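Local coordinates for protein putative activator of HSP90 (Plasmodium falciparum, PDB 3N72) that probably binds the chaperone Hsp90 and stimulates its ATPase activity, this chain being the N-terminal domain of the longer protein, at residues S28-N33 with E140-F145; I74-L79 with G92-P97; Y109-E114 with E133-I138. All blocks are in the same frame, centred on the assembly; numbering follows the deposited sequence. Where two conformers were deposited one is given.

Contact 1 of 3, residues S28-N33 with E140-F145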
# COMPACT_ATOMS: atom_id res chain seq x y z
N SER B 28 8.14 16.19 -8.15
CA SER B 28 7.05 17.04 -7.61
C SER B 28 7.48 17.95 -6.47
O SER B 28 7.10 19.13 -6.43
CB SER B 28 5.85 16.19 -7.16
OG SER B 28 5.19 15.64 -8.28
N TYR B 29 8.29 17.42 -5.53
CA TYR B 29 8.73 18.19 -4.37
C TYR B 29 9.59 19.34 -4.79
O TYR B 29 9.40 20.50 -4.36
CB TYR B 29 9.53 17.28 -3.44
CG TYR B 29 10.09 17.91 -2.19
CD1 TYR B 29 9.38 17.88 -0.99
CD2 TYR B 29 11.34 18.51 -2.19
CE1 TYR B 29 9.89 18.42 0.16
CE2 TYR B 29 11.87 19.07 -1.03
CZ TYR B 29 11.13 19.01 0.14
OH TYR B 29 11.61 19.54 1.31
N ILE B 30 10.59 19.02 -5.60
CA ILE B 30 11.55 20.05 -6.06
C ILE B 30 10.81 21.15 -6.88
O ILE B 30 10.96 22.34 -6.63
CB ILE B 30 12.75 19.41 -6.81
CG1 ILE B 30 13.58 18.56 -5.81
CG2 ILE B 30 13.58 20.48 -7.53
CD1 ILE B 30 14.64 17.70 -6.47
N LYS B 31 9.95 20.73 -7.79
CA LYS B 31 9.11 21.69 -8.55
C LYS B 31 8.23 22.58 -7.63
O LYS B 31 8.22 23.81 -7.76
CB LYS B 31 8.28 20.96 -9.61
CG LYS B 31 9.09 20.39 -10.77
CD LYS B 31 8.18 19.66 -11.74
CE LYS B 31 8.97 18.88 -12.78
NZ LYS B 31 8.12 17.79 -13.36
N TYR B 32 7.55 21.96 -6.66
CA TYR B 32 6.62 22.69 -5.81
C TYR B 32 7.37 23.74 -5.01
O TYR B 32 6.94 24.92 -4.96
CB TYR B 32 5.92 21.74 -4.82
CG TYR B 32 5.01 22.50 -3.86
CD1 TYR B 32 3.71 22.84 -4.24
CD2 TYR B 32 5.46 22.93 -2.62
CE1 TYR B 32 2.88 23.55 -3.40
CE2 TYR B 32 4.63 23.67 -1.77
CZ TYR B 32 3.35 23.96 -2.18
OH TYR B 32 2.53 24.67 -1.34
N ASN B 33 8.48 23.32 -4.39
CA ASN B 33 9.21 24.19 -3.49
C ASN B 33 9.82 25.37 -4.22
O ASN B 33 9.65 26.52 -3.80
CB ASN B 33 10.21 23.39 -2.65
CG ASN B 33 9.55 22.75 -1.46
OD1 ASN B 33 9.37 23.41 -0.41
ND2 ASN B 33 9.14 21.49 -1.60
N GLU B 140 18.12 27.21 1.05
CA GLU B 140 17.20 27.10 2.19
C GLU B 140 15.90 26.40 1.77
O GLU B 140 15.38 25.56 2.50
CB GLU B 140 16.91 28.49 2.76
CG GLU B 140 16.26 28.52 4.10
CD GLU B 140 15.92 29.94 4.55
OE1 GLU B 140 16.14 30.24 5.74
OE2 GLU B 140 15.44 30.77 3.71
N CYS B 141 15.40 26.77 0.59
CA CYS B 141 14.21 26.16 0.01
C CYS B 141 14.32 24.64 -0.09
O CYS B 141 13.35 23.92 0.17
CB CYS B 141 13.97 26.74 -1.38
SG CYS B 141 12.40 26.26 -2.11
N LEU B 142 15.50 24.18 -0.49
CA LEU B 142 15.75 22.75 -0.79
C LEU B 142 16.32 21.92 0.37
O LEU B 142 16.41 20.68 0.27
CB LEU B 142 16.66 22.60 -2.02
CG LEU B 142 16.08 23.09 -3.35
CD1 LEU B 142 17.15 22.95 -4.42
CD2 LEU B 142 14.85 22.26 -3.72
N LYS B 143 16.69 22.60 1.46
CA LYS B 143 17.49 21.96 2.52
C LYS B 143 16.83 20.76 3.21
O LYS B 143 17.53 19.88 3.69
CB LYS B 143 17.95 22.99 3.56
CG LYS B 143 16.86 23.55 4.44
CD LYS B 143 17.43 24.53 5.46
CE LYS B 143 16.32 25.22 6.24
NZ LYS B 143 16.82 25.97 7.43
N ASN B 144 15.50 20.72 3.23
CA ASN B 144 14.77 19.61 3.89
C ASN B 144 14.46 18.43 2.97
O ASN B 144 13.70 17.51 3.34
CB ASN B 144 13.48 20.12 4.54
CG ASN B 144 13.73 21.06 5.70
OD1 ASN B 144 14.86 21.20 6.17
ND2 ASN B 144 12.67 21.71 6.16
N PHE B 145 15.05 18.42 1.78
CA PHE B 145 14.72 17.40 0.80
C PHE B 145 14.87 15.99 1.37
O PHE B 145 13.96 15.17 1.18
CB PHE B 145 15.59 17.53 -0.46
CG PHE B 145 15.26 16.50 -1.50
CD1 PHE B 145 14.28 16.74 -2.43
CD2 PHE B 145 15.91 15.26 -1.51
CE1 PHE B 145 13.94 15.77 -3.39
CE2 PHE B 145 15.59 14.29 -2.48
CZ PHE B 145 14.61 14.53 -3.40
O HOH W 1 13.56 21.66 1.63
O HOH W 2 10.99 24.76 1.23
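Tyr29 and Phe145 meet where helix 23-35 packs beside the end of helix 120-142 in the N-terminal domain of an Aha1-family protein, on a curved antiparallel sheet. The aromatic contact is an offset edge-to-face pair: the edge of Phe145 is directed toward the face of Tyr29, the centroids lie 5.4 Å apart and the planes stand at 79°. In both residues CG is anti to N (chi1 179° in Tyr29, -179° in Phe145), which carries the rings into the space between helix and turn, where Tyr29 CD2 lies 3.4 Å from Phe145 CD1. Apolar packing continues deeper, where Ile30 CD1 lies 3.7 Å from Phe145 CE1; branched Ile30 and Leu142 suit this buried side, beside Ile74 of the sheet. Polar groups occupy the outer side. Asn33 ND2 donates to Tyr29 O one turn back and lies over the tyrosine ring, while OD1 accepts a hydrogen bond from a water that also donates to Cys141 O. Tyrosine fits this boundary, its ring packing on Phe145 while its hydroxyl bonds to water and Asp148. That second water bridges the helix to the Leu142-Phe145 type I turn, donating to Tyr29 OH and Cys141 O and accepting from Asn144 N at 2.7 Å.

Contact 2 of 3, residues I74-L79 with G92-P97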
# COMPACT_ATOMS: atom_id res chain seq x y z
N ILE B 74 18.77 20.12 -11.65
CA ILE B 74 17.57 20.96 -11.58
C ILE B 74 17.87 22.17 -12.46
O ILE B 74 18.78 22.91 -12.16
CB ILE B 74 17.26 21.41 -10.15
CG1 ILE B 74 17.22 20.19 -9.21
CG2 ILE B 74 15.92 22.19 -10.10
CD1 ILE B 74 17.28 20.54 -7.72
N LYS B 75 17.11 22.32 -13.54
CA LYS B 75 17.32 23.42 -14.49
C LYS B 75 16.01 24.16 -14.69
O LYS B 75 14.99 23.56 -15.07
CB LYS B 75 17.88 22.88 -15.81
CG LYS B 75 18.25 24.04 -16.77
CD LYS B 75 19.26 23.66 -17.81
CE LYS B 75 19.56 24.86 -18.76
NZ LYS B 75 20.27 25.94 -18.05
N PHE B 76 16.04 25.47 -14.43
CA PHE B 76 14.83 26.23 -14.38
C PHE B 76 15.10 27.67 -14.76
O PHE B 76 16.22 28.00 -15.16
CB PHE B 76 14.13 26.13 -13.00
CG PHE B 76 15.01 26.44 -11.78
CD1 PHE B 76 14.73 27.55 -10.99
CD2 PHE B 76 16.03 25.57 -11.38
CE1 PHE B 76 15.46 27.81 -9.84
CE2 PHE B 76 16.79 25.83 -10.22
CZ PHE B 76 16.50 26.96 -9.45
N GLU B 77 14.08 28.50 -14.65
CA GLU B 77 14.24 29.90 -15.01
C GLU B 77 13.91 30.82 -13.84
O GLU B 77 13.14 30.45 -12.97
CB GLU B 77 13.41 30.21 -16.25
CG GLU B 77 13.94 29.40 -17.46
CD GLU B 77 13.03 29.46 -18.71
OE1 GLU B 77 11.90 29.97 -18.60
OE2 GLU B 77 13.47 29.02 -19.80
N TRP B 78 14.51 32.00 -13.81
CA TRP B 78 14.19 33.00 -12.78
C TRP B 78 13.55 34.21 -13.44
O TRP B 78 13.82 34.53 -14.60
CB TRP B 78 15.42 33.40 -11.97
CG TRP B 78 16.51 34.20 -12.72
CD1 TRP B 78 17.56 33.69 -13.42
CD2 TRP B 78 16.65 35.63 -12.77
NE1 TRP B 78 18.35 34.71 -13.92
CE2 TRP B 78 17.82 35.91 -13.53
CE3 TRP B 78 15.91 36.70 -12.23
CZ2 TRP B 78 18.24 37.23 -13.80
CZ3 TRP B 78 16.34 38.01 -12.48
CH2 TRP B 78 17.50 38.26 -13.26
N LEU B 79 12.68 34.88 -12.68
CA LEU B 79 11.90 36.01 -13.17
C LEU B 79 11.86 37.03 -12.04
O LEU B 79 12.22 36.74 -10.90
CB LEU B 79 10.47 35.56 -13.58
CG LEU B 79 10.30 34.62 -14.79
CD1 LEU B 79 10.23 33.13 -14.38
CD2 LEU B 79 9.04 34.98 -15.59
N GLY B 92 16.33 34.96 -16.54
CA GLY B 92 17.32 34.05 -17.10
C GLY B 92 17.17 32.65 -16.58
O GLY B 92 16.06 32.20 -16.26
N SER B 93 18.29 31.93 -16.54
CA SER B 93 18.28 30.50 -16.20
C SER B 93 19.04 30.25 -14.91
O SER B 93 19.91 31.02 -14.52
CB SER B 93 18.91 29.66 -17.33
OG SER B 93 20.30 29.99 -17.47
N VAL B 94 18.68 29.14 -14.26
CA VAL B 94 19.35 28.65 -13.07
C VAL B 94 19.58 27.16 -13.27
O VAL B 94 18.66 26.43 -13.69
CB VAL B 94 18.50 28.79 -11.77
CG1 VAL B 94 19.36 28.46 -10.56
CG2 VAL B 94 17.89 30.17 -11.63
N GLU B 95 20.79 26.71 -12.98
CA GLU B 95 21.13 25.30 -13.10
C GLU B 95 21.81 24.82 -11.84
O GLU B 95 22.82 25.39 -11.41
CB GLU B 95 22.05 25.08 -14.29
CG GLU B 95 22.50 23.64 -14.43
CD GLU B 95 23.83 23.47 -15.16
OE1 GLU B 95 24.83 24.20 -14.86
OE2 GLU B 95 23.89 22.57 -16.01
N ILE B 96 21.27 23.75 -11.28
CA ILE B 96 21.91 23.10 -10.15
C ILE B 96 22.33 21.73 -10.68
O ILE B 96 21.49 20.84 -10.84
CB ILE B 96 20.97 22.96 -8.96
CG1 ILE B 96 20.39 24.35 -8.59
CG2 ILE B 96 21.68 22.22 -7.81
CD1 ILE B 96 19.41 24.34 -7.41
N PRO B 97 23.61 21.60 -11.02
CA PRO B 97 23.95 20.40 -11.79
C PRO B 97 24.07 19.14 -10.94
O PRO B 97 24.01 18.02 -11.47
CB PRO B 97 25.28 20.78 -12.43
CG PRO B 97 25.82 21.87 -11.61
CD PRO B 97 24.67 22.62 -11.09
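Gly92 lies against the indole of Trp78 at one end of an antiparallel beta hairpin, strands 65-82 and 87-100, in the curved sheet of the domain. Having no side chain, it lets the indole lie directly against its backbone, with Gly92 N 3.3 Å above the Trp78 ring plane, toward the rim; its backbone angles (phi 163°, psi -152°) are readily open to glycine. Trp78 NE1 donates to Glu114 O on the next strand. Gly92 and Trp78 form a hydrogen-bonded pair, Trp78 N to Gly92 O at 2.9 Å and a longer return bond from Gly92 N.

Ser93 follows, opposite Glu77 in a non-hydrogen-bonded pair; both are polar and lie with Lys75 and Glu95 on the sheet face away from the aromatic residues. Val94 returns to the apolar face, paired with Phe76 by two backbone bonds. Its CB stands over the centre of the phenyl ring in a CH-pi contact, 3.6 Å from the Phe76 centroid. Phe76 CG is set between its own N and carbonyl carbon (chi1 52°), bringing the ring across to the neighbouring strand, where beta-branched valine puts a C-H and two methyls against it.

Glu95 is in register with Lys75, their charged ends near but not in contact; its OE1 accepts from Asn112. Ile96 closes the series with two backbone bonds to Ile74. Ile96 CD1 reaches the edge of the Phe76 ring, 4.1 Å from Phe76 CE2.

Contact 3 of 3, residues Y109-E114 with E133-I138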
# COMPACT_ATOMS: atom_id res chain seq x y z
N TYR B 109 26.69 22.42 -2.89
CA TYR B 109 26.47 22.25 -4.33
C TYR B 109 26.45 23.59 -5.07
O TYR B 109 26.07 24.64 -4.50
CB TYR B 109 25.20 21.46 -4.61
CG TYR B 109 23.94 22.01 -3.99
CD1 TYR B 109 23.15 22.94 -4.67
CD2 TYR B 109 23.50 21.55 -2.74
CE1 TYR B 109 21.98 23.44 -4.11
CE2 TYR B 109 22.34 22.04 -2.17
CZ TYR B 109 21.59 22.98 -2.85
OH TYR B 109 20.42 23.43 -2.27
N ALA B 110 26.87 23.56 -6.34
CA ALA B 110 26.85 24.74 -7.22
C ALA B 110 25.43 25.13 -7.64
O ALA B 110 24.60 24.27 -7.92
CB ALA B 110 27.68 24.49 -8.48
N ILE B 111 25.19 26.43 -7.71
CA ILE B 111 23.98 26.98 -8.31
C ILE B 111 24.48 28.00 -9.34
O ILE B 111 25.11 28.99 -8.98
CB ILE B 111 23.05 27.65 -7.26
CG1 ILE B 111 22.63 26.64 -6.19
CG2 ILE B 111 21.78 28.21 -7.91
CD1 ILE B 111 22.06 27.28 -4.95
N ASN B 112 24.27 27.70 -10.62
CA ASN B 112 24.76 28.55 -11.69
C ASN B 112 23.61 29.36 -12.24
O ASN B 112 22.65 28.80 -12.76
CB ASN B 112 25.40 27.71 -12.78
CG ASN B 112 26.55 26.86 -12.24
OD1 ASN B 112 27.40 27.36 -11.48
ND2 ASN B 112 26.57 25.58 -12.60
N ILE B 113 23.72 30.69 -12.12
CA ILE B 113 22.65 31.61 -12.55
C ILE B 113 23.16 32.44 -13.71
O ILE B 113 24.25 33.03 -13.64
CB ILE B 113 22.14 32.51 -11.41
CG1 ILE B 113 21.56 31.64 -10.28
CG2 ILE B 113 21.05 33.48 -11.92
CD1 ILE B 113 21.37 32.39 -8.98
N GLU B 114 22.36 32.46 -14.77
CA GLU B 114 22.67 33.25 -15.98
C GLU B 114 21.62 34.30 -16.24
O GLU B 114 20.46 34.16 -15.83
CB GLU B 114 22.74 32.35 -17.20
CG GLU B 114 23.76 31.19 -17.08
CD GLU B 114 25.05 31.47 -17.81
OE1 GLU B 114 25.55 32.62 -17.74
OE2 GLU B 114 25.56 30.52 -18.46
N GLU B 133 22.35 36.36 -2.02
CA GLU B 133 21.07 36.08 -1.32
C GLU B 133 20.18 35.09 -2.08
O GLU B 133 19.58 34.19 -1.47
CB GLU B 133 20.28 37.37 -1.05
CG GLU B 133 18.94 37.10 -0.36
CD GLU B 133 18.12 38.35 -0.10
OE1 GLU B 133 18.48 39.44 -0.62
OE2 GLU B 133 17.10 38.23 0.63
N GLY B 134 20.07 35.26 -3.39
CA GLY B 134 19.25 34.35 -4.20
C GLY B 134 19.67 32.89 -4.05
O GLY B 134 18.82 31.99 -3.87
N LYS B 135 20.97 32.67 -4.16
CA LYS B 135 21.55 31.34 -3.99
C LYS B 135 21.29 30.84 -2.57
O LYS B 135 20.90 29.69 -2.36
CB LYS B 135 23.05 31.37 -4.31
CG LYS B 135 23.34 31.53 -5.78
CD LYS B 135 24.81 31.36 -6.12
CE LYS B 135 25.08 31.79 -7.58
NZ LYS B 135 26.40 31.31 -8.10
N GLU B 136 21.47 31.71 -1.58
CA GLU B 136 21.22 31.33 -0.19
C GLU B 136 19.77 30.87 -0.01
O GLU B 136 19.51 29.84 0.62
CB GLU B 136 21.53 32.50 0.77
CG GLU B 136 23.01 32.67 1.08
CD GLU B 136 23.38 34.04 1.66
OE1 GLU B 136 22.50 34.92 1.86
OE2 GLU B 136 24.59 34.23 1.93
N LYS B 137 18.82 31.61 -0.60
CA LYS B 137 17.39 31.31 -0.41
C LYS B 137 16.98 30.03 -1.14
O LYS B 137 16.12 29.27 -0.66
CB LYS B 137 16.52 32.49 -0.84
CG LYS B 137 16.81 33.78 -0.02
CD LYS B 137 16.05 33.87 1.30
CE LYS B 137 16.79 34.77 2.30
NZ LYS B 137 17.75 33.97 3.14
N ILE B 138 17.58 29.80 -2.31
CA ILE B 138 17.34 28.54 -3.05
C ILE B 138 17.80 27.34 -2.20
O ILE B 138 17.07 26.33 -2.08
CB ILE B 138 18.01 28.54 -4.47
CG1 ILE B 138 17.23 29.46 -5.42
CG2 ILE B 138 18.06 27.12 -5.09
CD1 ILE B 138 18.03 30.01 -6.58
O HOH W 3 27.32 28.44 -6.77
O HOH W 4 26.12 32.08 -11.00
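Helix 120-142 packs across the chain leading into edge strand 112-115, a helix-on-sheet contact within the Aha1-type N-terminal domain. Lys135 carries it. From a chi1 of -72° its chain runs fully extended to the backbone of the loop just before strand 112-115, where NZ donates to Ile111 O at 2.8 Å. The approach is almost straight on, with a C=O...N angle of 177°, so the ammonium meets the oxygen end-on.

Two waters complete the grip. One accepts from Lys135 NZ and from Ile111 N, the other from Lys135 NZ and from Ile113 N at 3.0 Å. The ammonium thus has three acceptors, and each water is shared by two donors, the ammonium and a backbone N-H. A long, flexible chain ending in three donors suits this place, since it can cross from the helix to bond to the carbonyl of Ile111 and to the two waters beside it.

The aliphatic part of the lysine does separate work. Its CG lies 3.9 Å from Ile113 CD1, and the two side chains run past one another in opposite directions. Ile111 points toward the helix; its CD1 comes 3.7 Å from Lys135 O and 4.0 Å from Ile138 CG2. These three isoleucines are buried, and their branched, apolar chains fill the interface beneath the charged tip.

Strand 87-100 is the sheet neighbour of strand 112-115, joined to it by backbone bonds between Asn112 and Glu95 and between Glu114 and Ser93. Ile111 packs on Val94 there, and Tyr109, two residues earlier, lies against Leu142 of helix 120-142 and makes a cation-pi contact with Lys139.

The three contacts share one apolar interior. Contact 2 supplies the hairpin in the sheet; contacts 1 and 3 both use helix 120-142, whose residues 133-138 meet residues 109-114, at the start of strand 112-115, while its end reaches helix 23-35. The centres of contacts 2 and 3 are about 9 Å apart, and each lies about 14 Å from that of contact 1. Ile96 CG2 packs 3.5 Å from Tyr109 CD1, joining contacts 2 and 3. Leu142 binds the set together: its CD1 lies 4.0 Å from Ile96 CD1, and its CB 3.9 Å from Tyr109 OH. A thiocyanate ion, probably from the crystallisation liquor, lies about 4 Å from Gly92 of contact 2 at the nearest atoms.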